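Local coordinates for protein 3'-5'-exonuclease (Saccharomyces cerevisiae, PDB 3E2V) that probably cuts double-stranded DNA without marked sequence specificity and degrades it from the 3' end, as a magnesium-dependent nuclease of the TatD family, at residues Q34-D39 and K354-P359; N20-M25 and I69-S74. One frame throughout, in Å; residues are numbered along the deposited sequence.

Contact 1: Q34-D39 and K354-P359; sequences QYHPAD and KGRNEP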
ATOM      1  N   GLN A  34       8.822  -2.866 -24.015  1.00 17.54           N
ATOM      2  CA  GLN A  34       7.466  -3.379 -24.197  1.00 16.90           C
ATOM      3  C   GLN A  34       7.478  -4.750 -24.858  1.00 16.75           C
ATOM      4  O   GLN A  34       8.031  -4.931 -25.942  1.00 17.95           O
ATOM      5  CB  GLN A  34       6.567  -2.439 -25.008  1.00 16.85           C
ATOM      6  CG  GLN A  34       5.162  -3.037 -25.160  1.00 18.33           C
ATOM      7  CD  GLN A  34       4.213  -2.205 -25.974  1.00 21.11           C
ATOM      8  OE1 GLN A  34       4.625  -1.303 -26.691  1.00 22.27           O
ATOM      9  NE2 GLN A  34       2.921  -2.521 -25.887  1.00 20.34           N
ATOM     10  N   TYR A  35       6.836  -5.710 -24.199  1.00 16.30           N
ATOM     11  CA  TYR A  35       6.691  -7.072 -24.707  1.00 16.62           C
ATOM     12  C   TYR A  35       5.291  -7.437 -25.188  1.00 16.19           C
ATOM     13  O   TYR A  35       5.134  -8.322 -26.024  1.00 16.63           O
ATOM     14  CB  TYR A  35       7.100  -8.082 -23.629  1.00 18.17           C
ATOM     15  CG  TYR A  35       8.585  -8.248 -23.466  1.00 19.38           C
ATOM     16  CD1 TYR A  35       9.257  -9.270 -24.139  1.00 22.32           C
ATOM     17  CD2 TYR A  35       9.325  -7.385 -22.656  1.00 21.37           C
ATOM     18  CE1 TYR A  35      10.626  -9.438 -24.002  1.00 24.31           C
ATOM     19  CE2 TYR A  35      10.713  -7.536 -22.515  1.00 22.48           C
ATOM     20  CZ  TYR A  35      11.344  -8.574 -23.192  1.00 23.85           C
ATOM     21  OH  TYR A  35      12.704  -8.754 -23.066  1.00 25.97           O
ATOM     22  N   HIS A  36       4.270  -6.809 -24.610  1.00 15.32           N
ATOM     23  CA  HIS A  36       2.894  -7.119 -24.952  1.00 15.38           C
ATOM     24  C   HIS A  36       2.008  -5.900 -24.695  1.00 15.56           C
ATOM     25  O   HIS A  36       2.408  -4.990 -23.960  1.00 15.95           O
ATOM     26  CB  HIS A  36       2.384  -8.377 -24.201  1.00 15.30           C
ATOM     27  CG  HIS A  36       2.370  -8.265 -22.697  1.00 14.84           C
ATOM     28  ND1 HIS A  36       1.358  -7.633 -22.007  1.00 15.06           N
ATOM     29  CD2 HIS A  36       3.232  -8.731 -21.760  1.00 15.32           C
ATOM     30  CE1 HIS A  36       1.588  -7.730 -20.704  1.00 14.75           C
ATOM     31  NE2 HIS A  36       2.723  -8.383 -20.527  1.00 15.21           N
ATOM     32  N   PRO A  37       0.838  -5.834 -25.343  1.00 15.93           N
ATOM     33  CA  PRO A  37      -0.085  -4.755 -25.004  1.00 15.57           C
ATOM     34  C   PRO A  37      -0.510  -4.831 -23.545  1.00 16.56           C
ATOM     35  O   PRO A  37      -0.624  -5.931 -23.000  1.00 16.69           O
ATOM     36  CB  PRO A  37      -1.288  -5.013 -25.923  1.00 16.27           C
ATOM     37  CG  PRO A  37      -0.673  -5.752 -27.100  1.00 16.76           C
ATOM     38  CD  PRO A  37       0.325  -6.664 -26.447  1.00 15.62           C
ATOM     39  N   ALA A  38      -0.729  -3.679 -22.924  1.00 16.14           N
ATOM     40  CA  ALA A  38      -1.204  -3.630 -21.545  1.00 16.33           C
ATOM     41  C   ALA A  38      -2.432  -4.534 -21.403  1.00 16.53           C
ATOM     42  O   ALA A  38      -3.326  -4.515 -22.259  1.00 17.67           O
ATOM     43  CB  ALA A  38      -1.567  -2.196 -21.187  1.00 15.71           C
ATOM     44  N   ASP A  39      -2.484  -5.314 -20.316  1.00 16.00           N
ATOM     45  CA  ASP A  39      -3.555  -6.307 -20.149  1.00 16.77           C
ATOM     46  C   ASP A  39      -4.241  -6.143 -18.801  1.00 17.00           C
ATOM     47  O   ASP A  39      -4.739  -7.124 -18.254  1.00 17.15           O
ATOM     48  CB  ASP A  39      -2.984  -7.724 -20.294  1.00 16.91           C
ATOM     49  CG  ASP A  39      -2.003  -8.088 -19.180  1.00 17.97           C
ATOM     50  OD1 ASP A  39      -1.215  -7.223 -18.715  1.00 15.94           O
ATOM     51  OD2 ASP A  39      -2.000  -9.274 -18.764  1.00 16.79           O
ATOM     52  N   LYS A 354       4.678 -15.256 -16.234  1.00 17.24           N
ATOM     53  CA  LYS A 354       5.583 -15.856 -15.249  1.00 18.86           C
ATOM     54  C   LYS A 354       6.415 -14.765 -14.585  1.00 18.10           C
ATOM     55  O   LYS A 354       6.985 -13.911 -15.270  1.00 18.05           O
ATOM     56  CB  LYS A 354       6.497 -16.905 -15.903  1.00 18.26           C
ATOM     57  CG  LYS A 354       5.732 -18.082 -16.500  1.00 21.98           C
ATOM     58  CD  LYS A 354       6.664 -19.129 -17.092  1.00 21.71           C
ATOM     59  CE  LYS A 354       5.883 -20.321 -17.655  1.00 27.00           C
ATOM     60  NZ  LYS A 354       5.110 -21.072 -16.612  1.00 31.50           N
ATOM     61  N   GLY A 355       6.454 -14.780 -13.253  1.00 17.82           N
ATOM     62  CA  GLY A 355       7.223 -13.804 -12.494  1.00 17.57           C
ATOM     63  C   GLY A 355       6.492 -12.519 -12.147  1.00 17.20           C
ATOM     64  O   GLY A 355       7.006 -11.729 -11.361  1.00 19.43           O
ATOM     65  N   ARG A 356       5.308 -12.315 -12.713  1.00 16.00           N
ATOM     66  CA  ARG A 356       4.533 -11.096 -12.468  1.00 15.08           C
ATOM     67  C   ARG A 356       3.344 -11.460 -11.585  1.00 14.42           C
ATOM     68  O   ARG A 356       2.394 -12.127 -12.028  1.00 14.63           O
ATOM     69  CB  ARG A 356       4.046 -10.461 -13.782  1.00 15.41           C
ATOM     70  CG  ARG A 356       3.300  -9.134 -13.602  1.00 15.22           C
ATOM     71  CD  ARG A 356       2.759  -8.621 -14.928  1.00 14.27           C
ATOM     72  NE  ARG A 356       1.566  -9.367 -15.343  1.00 14.99           N
ATOM     73  CZ  ARG A 356       0.738  -9.024 -16.333  1.00 15.09           C
ATOM     74  NH1 ARG A 356       0.942  -7.925 -17.064  1.00 15.45           N
ATOM     75  NH2 ARG A 356      -0.320  -9.799 -16.596  1.00 15.87           N
ATOM     76  N   ASN A 357       3.390 -11.021 -10.328  1.00 14.14           N
ATOM     77  CA  ASN A 357       2.289 -11.338  -9.419  1.00 14.13           C
ATOM     78  C   ASN A 357       1.024 -10.559  -9.785  1.00 14.08           C
ATOM     79  O   ASN A 357       1.094  -9.537 -10.475  1.00 13.39           O
ATOM     80  CB  ASN A 357       2.717 -11.098  -7.968  1.00 13.22           C
ATOM     81  CG  ASN A 357       1.825 -11.805  -6.975  1.00 13.82           C
ATOM     82  OD1 ASN A 357       1.094 -12.745  -7.322  1.00 14.29           O
ATOM     83  ND2 ASN A 357       1.861 -11.339  -5.732  1.00 14.39           N
ATOM     84  N   GLU A 358      -0.138 -11.059  -9.352  1.00 13.81           N
ATOM     85  CA  GLU A 358      -1.411 -10.431  -9.671  1.00 13.41           C
ATOM     86  C   GLU A 358      -2.361 -10.425  -8.484  1.00 12.93           C
ATOM     87  O   GLU A 358      -2.232 -11.274  -7.591  1.00 13.52           O
ATOM     88  CB  GLU A 358      -2.104 -11.156 -10.828  1.00 14.02           C
ATOM     89  CG  GLU A 358      -1.307 -11.189 -12.122  1.00 14.87           C
ATOM     90  CD  GLU A 358      -2.161 -11.568 -13.327  1.00 15.29           C
ATOM     91  OE1 GLU A 358      -3.363 -11.845 -13.152  1.00 15.67           O
ATOM     92  OE2 GLU A 358      -1.615 -11.618 -14.456  1.00 14.50           O
ATOM     93  N   PRO A 359      -3.338  -9.500  -8.489  1.00 12.94           N
ATOM     94  CA  PRO A 359      -4.343  -9.504  -7.407  1.00 13.22           C
ATOM     95  C   PRO A 359      -5.167 -10.799  -7.320  1.00 13.66           C
ATOM     96  O   PRO A 359      -5.704 -11.108  -6.239  1.00 14.11           O
ATOM     97  CB  PRO A 359      -5.232  -8.288  -7.735  1.00 13.51           C
ATOM     98  CG  PRO A 359      -4.985  -8.010  -9.201  1.00 14.18           C
ATOM     99  CD  PRO A 359      -3.543  -8.385  -9.441  1.00 13.46           C
TER

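Contact 2: N20-M25 and I69-S74; sequences NLTDPM and IELVSS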
ATOM      1  N   ASN A  20      -0.417  -2.474  -7.027  1.00 12.70           N
ATOM      2  CA  ASN A  20       0.366  -1.427  -7.702  1.00 13.01           C
ATOM      3  C   ASN A  20       0.014  -1.388  -9.178  1.00 13.45           C
ATOM      4  O   ASN A  20       0.830  -1.728 -10.042  1.00 14.14           O
ATOM      5  CB  ASN A  20       1.853  -1.704  -7.519  1.00 12.79           C
ATOM      6  CG  ASN A  20       2.250  -1.745  -6.072  1.00 14.06           C
ATOM      7  OD1 ASN A  20       2.375  -0.707  -5.422  1.00 17.78           O
ATOM      8  ND2 ASN A  20       2.470  -2.970  -5.552  1.00 15.23           N
ATOM      9  N   LEU A  21      -1.228  -1.010  -9.464  1.00 12.96           N
ATOM     10  CA  LEU A  21      -1.767  -1.140 -10.815  1.00 13.96           C
ATOM     11  C   LEU A  21      -1.103  -0.244 -11.847  1.00 14.38           C
ATOM     12  O   LEU A  21      -1.137  -0.555 -13.044  1.00 14.77           O
ATOM     13  CB  LEU A  21      -3.274  -0.911 -10.780  1.00 14.52           C
ATOM     14  CG  LEU A  21      -4.001  -1.447 -12.016  1.00 14.83           C
ATOM     15  CD1 LEU A  21      -3.919  -2.976 -12.121  1.00 17.01           C
ATOM     16  CD2 LEU A  21      -5.453  -0.987 -12.003  1.00 18.22           C
ATOM     17  N   THR A  22      -0.480   0.842 -11.408  1.00 14.76           N
ATOM     18  CA  THR A  22       0.280   1.676 -12.341  1.00 15.44           C
ATOM     19  C   THR A  22       1.641   1.099 -12.728  1.00 15.74           C
ATOM     20  O   THR A  22       2.340   1.702 -13.553  1.00 15.87           O
ATOM     21  CB  THR A  22       0.533   3.076 -11.777  1.00 15.09           C
ATOM     22  OG1 THR A  22       1.395   2.984 -10.625  1.00 16.17           O
ATOM     23  CG2 THR A  22      -0.771   3.751 -11.401  1.00 16.16           C
ATOM     24  N   ASP A  23       2.052  -0.029 -12.135  1.00 15.28           N
ATOM     25  CA  ASP A  23       3.376  -0.546 -12.421  1.00 15.46           C
ATOM     26  C   ASP A  23       3.544  -0.851 -13.909  1.00 15.04           C
ATOM     27  O   ASP A  23       2.627  -1.383 -14.525  1.00 15.64           O
ATOM     28  CB  ASP A  23       3.671  -1.794 -11.612  1.00 15.12           C
ATOM     29  CG  ASP A  23       5.121  -2.168 -11.713  1.00 16.65           C
ATOM     30  OD1 ASP A  23       5.920  -1.649 -10.917  1.00 19.07           O
ATOM     31  OD2 ASP A  23       5.465  -2.917 -12.639  1.00 16.59           O
ATOM     32  N   PRO A  24       4.700  -0.483 -14.499  1.00 15.13           N
ATOM     33  CA  PRO A  24       4.880  -0.771 -15.922  1.00 15.17           C
ATOM     34  C   PRO A  24       4.648  -2.211 -16.378  1.00 14.93           C
ATOM     35  O   PRO A  24       4.233  -2.411 -17.520  1.00 14.46           O
ATOM     36  CB  PRO A  24       6.316  -0.314 -16.188  1.00 15.95           C
ATOM     37  CG  PRO A  24       6.482   0.824 -15.215  1.00 16.72           C
ATOM     38  CD  PRO A  24       5.842   0.278 -13.962  1.00 15.31           C
ATOM     39  N   MET A  25       4.854  -3.197 -15.507  1.00 14.32           N
ATOM     40  CA  MET A  25       4.634  -4.600 -15.913  1.00 13.90           C
ATOM     41  C   MET A  25       3.166  -4.849 -16.311  1.00 14.27           C
ATOM     42  O   MET A  25       2.875  -5.634 -17.217  1.00 14.51           O
ATOM     43  CB  MET A  25       5.048  -5.582 -14.803  1.00 14.72           C
ATOM     44  CG  MET A  25       6.549  -5.734 -14.625  1.00 15.39           C
ATOM     45  SD  MET A  25       6.999  -7.160 -13.520  1.00 14.45           S
ATOM     46  CE  MET A  25       7.566  -6.241 -12.125  1.00 21.57           C
ATOM     47  N   ILE A  69      -5.090   8.135 -10.100  1.00 14.47           N
ATOM     48  CA  ILE A  69      -6.375   8.807 -10.315  1.00 14.94           C
ATOM     49  C   ILE A  69      -6.898   8.554 -11.722  1.00 15.02           C
ATOM     50  O   ILE A  69      -8.050   8.182 -11.891  1.00 15.80           O
ATOM     51  CB  ILE A  69      -6.252  10.329 -10.070  1.00 14.95           C
ATOM     52  CG1 ILE A  69      -6.042  10.621  -8.577  1.00 15.84           C
ATOM     53  CG2 ILE A  69      -7.501  11.073 -10.553  1.00 15.41           C
ATOM     54  CD1 ILE A  69      -5.416  11.985  -8.326  1.00 15.98           C
ATOM     55  N   GLU A  70      -6.032   8.754 -12.702  1.00 14.67           N
ATOM     56  CA  GLU A  70      -6.442   8.680 -14.102  1.00 15.31           C
ATOM     57  C   GLU A  70      -6.688   7.253 -14.528  1.00 15.48           C
ATOM     58  O   GLU A  70      -7.610   6.991 -15.302  1.00 16.05           O
ATOM     59  CB  GLU A  70      -5.382   9.314 -14.978  1.00 16.12           C
ATOM     60  CG  GLU A  70      -5.313  10.815 -14.782  1.00 16.68           C
ATOM     61  CD  GLU A  70      -4.028  11.410 -15.311  1.00 19.57           C
ATOM     62  OE1 GLU A  70      -3.291  10.725 -16.060  1.00 20.90           O
ATOM     63  OE2 GLU A  70      -3.748  12.582 -14.964  1.00 23.19           O
ATOM     64  N   LEU A  71      -5.868   6.326 -14.039  1.00 15.21           N
ATOM     65  CA  LEU A  71      -6.046   4.926 -14.399  1.00 15.32           C
ATOM     66  C   LEU A  71      -7.364   4.383 -13.845  1.00 15.53           C
ATOM     67  O   LEU A  71      -8.113   3.693 -14.554  1.00 15.70           O
ATOM     68  CB  LEU A  71      -4.848   4.086 -13.926  1.00 15.51           C
ATOM     69  CG  LEU A  71      -4.884   2.586 -14.237  1.00 16.52           C
ATOM     70  CD1 LEU A  71      -5.015   2.336 -15.747  1.00 17.42           C
ATOM     71  CD2 LEU A  71      -3.620   1.918 -13.693  1.00 15.43           C
ATOM     72  N   VAL A  72      -7.633   4.684 -12.578  1.00 15.90           N
ATOM     73  CA  VAL A  72      -8.864   4.250 -11.946  1.00 16.21           C
ATOM     74  C   VAL A  72     -10.069   4.838 -12.684  1.00 17.15           C
ATOM     75  O   VAL A  72     -11.004   4.104 -13.002  1.00 17.39           O
ATOM     76  CB  VAL A  72      -8.862   4.612 -10.440  1.00 16.13           C
ATOM     77  CG1 VAL A  72     -10.258   4.451  -9.821  1.00 18.02           C
ATOM     78  CG2 VAL A  72      -7.874   3.728  -9.716  1.00 16.02           C
ATOM     79  N   SER A  73     -10.012   6.126 -13.020  1.00 17.21           N
ATOM     80  CA  SER A  73     -11.085   6.728 -13.833  1.00 18.87           C
ATOM     81  C   SER A  73     -11.239   6.026 -15.195  1.00 18.47           C
ATOM     82  O   SER A  73     -12.359   5.759 -15.640  1.00 18.76           O
ATOM     83  CB  SER A  73     -10.825   8.210 -14.041  1.00 19.04           C
ATOM     84  OG  SER A  73     -11.860   8.791 -14.843  1.00 21.67           O
ATOM     85  N   SER A  74     -10.114   5.707 -15.831  1.00 17.89           N
ATOM     86  CA  SER A  74     -10.122   5.125 -17.181  1.00 18.37           C
ATOM     87  C   SER A  74     -10.774   3.752 -17.232  1.00 18.40           C
ATOM     88  O   SER A  74     -11.312   3.353 -18.273  1.00 18.42           O
ATOM     89  CB  SER A  74      -8.707   5.031 -17.738  1.00 18.06           C
ATOM     90  OG  SER A  74      -8.206   6.326 -18.021  1.00 21.10           O
TER

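Contact 1: Q34-D39 and K354-P359
R356 reaches across to D39 and grips its carboxylate end-on, one nitrogen to each oxygen. The side chain leaves its backbone with CG opposite the main-chain N (chi1 -176°), runs extended and bends at chi3, which brings the guanidinium to the loop before helix 40-49. NH1 donates to D39 OD1 at 2.8 Å, and NH2 donates to D39 OD2, also at 2.8 Å and nearly straight (173°). Each oxygen is met on its syn lone pair, and the two flat groups lie 18° apart, almost coplanar, so the paired bonds fix the rotation of both. NH1 also sits at the edge of the H36 ring, 3.7 Å from H36 CE1, with the ring plane turned almost perpendicular to the guanidinium. H36 is steadied by its own bond, ND1 to P37 O at 2.8 Å, and NE2 bonds to Y30 OH. Two residues further on, E358 shares the nitrogen that serves D39 OD2: R356 NH2 also donates to E358 OE2 at 3.1 Å, on the anti side of that carboxylate and tilted from its plane. R46 of helix 40-49 pairs with both D39 and E358, so two buried acids share two arginines and their charges probably balance. With a methionine in place of R356, the two-pronged grip on D39 would probably be lost, leaving D39 and E358 without the cation that lies between them, although R46 would still pair with both. The arrangement is a buried salt-bridge network around a bidentate Asp-Arg pair, tying the loop after strand 351-353 to the start of helix 40-49 in this TatD-type metallohydrolase.

Contact 2: N20-M25 and I69-S74
L71 puts one methyl group, CD2, against the turn formed by L21 and T22, and all the close packing between 20-25 and 69-74 is made there. The apolar part comes first: CD2 of L71 lies 3.8 Å from L21 CG and equally near L21 CD2, the two leucine side chains crossing at about a right angle. L71 CG stands opposite its main-chain N (chi1 -180°), extending the side chain from the helix to the loop. The methyl CG2 of T22 touches the same L71 CD2 at 4.1 Å, a looser contact on the same methyl. Against the backbone, L71 CD2 approaches L21 O at 3.6 Å by van der Waals packing; that carbonyl also accepts a hydrogen bond from H27 NE2. No hydrogen bond joins the segments, and polar bonds instead shape each one. D23 N donates to N20 O at 3.0 Å, closing a type I beta turn that presents L21 and T22 at its middle positions. Just beyond, M25 N donates to D23 OD2 at 2.9 Å, an Asx turn leading into the 3-10 segment. The hydroxyl of T22 bonds to E64, a residue of the same helix as L71, giving the turn a second tie to that helix. The contact thus sets the loop between strands 18-19 and 29-30 on helix 62-75, while L21 also packs on L83 of strand 82-87 and I69 faces helix 132-149.

The two contacts lie about 13 Å apart, centre to centre, and they cross along the sequence: 20-25, 34-39, 69-74, then 354-359 far downstream. They meet directly, since R356 NH1 of contact 1 probably donates a hydrogen bond to M25 O of contact 2 at 3.0 Å. The loop resting on helix 62-75 is thereby joined to the C-terminal part of the chain. That helix follows the second strand (52-57) of the eight-stranded parallel sheet of this TIM-barrel fold, whereas contact 1 joins loops after strands 33-34 and 351-353, outside that sheet. N20 bonds to D303, a magnesium ligand; the side chain of T22 is about 11 Å from the bound magnesium and that of R356 about 14 Å.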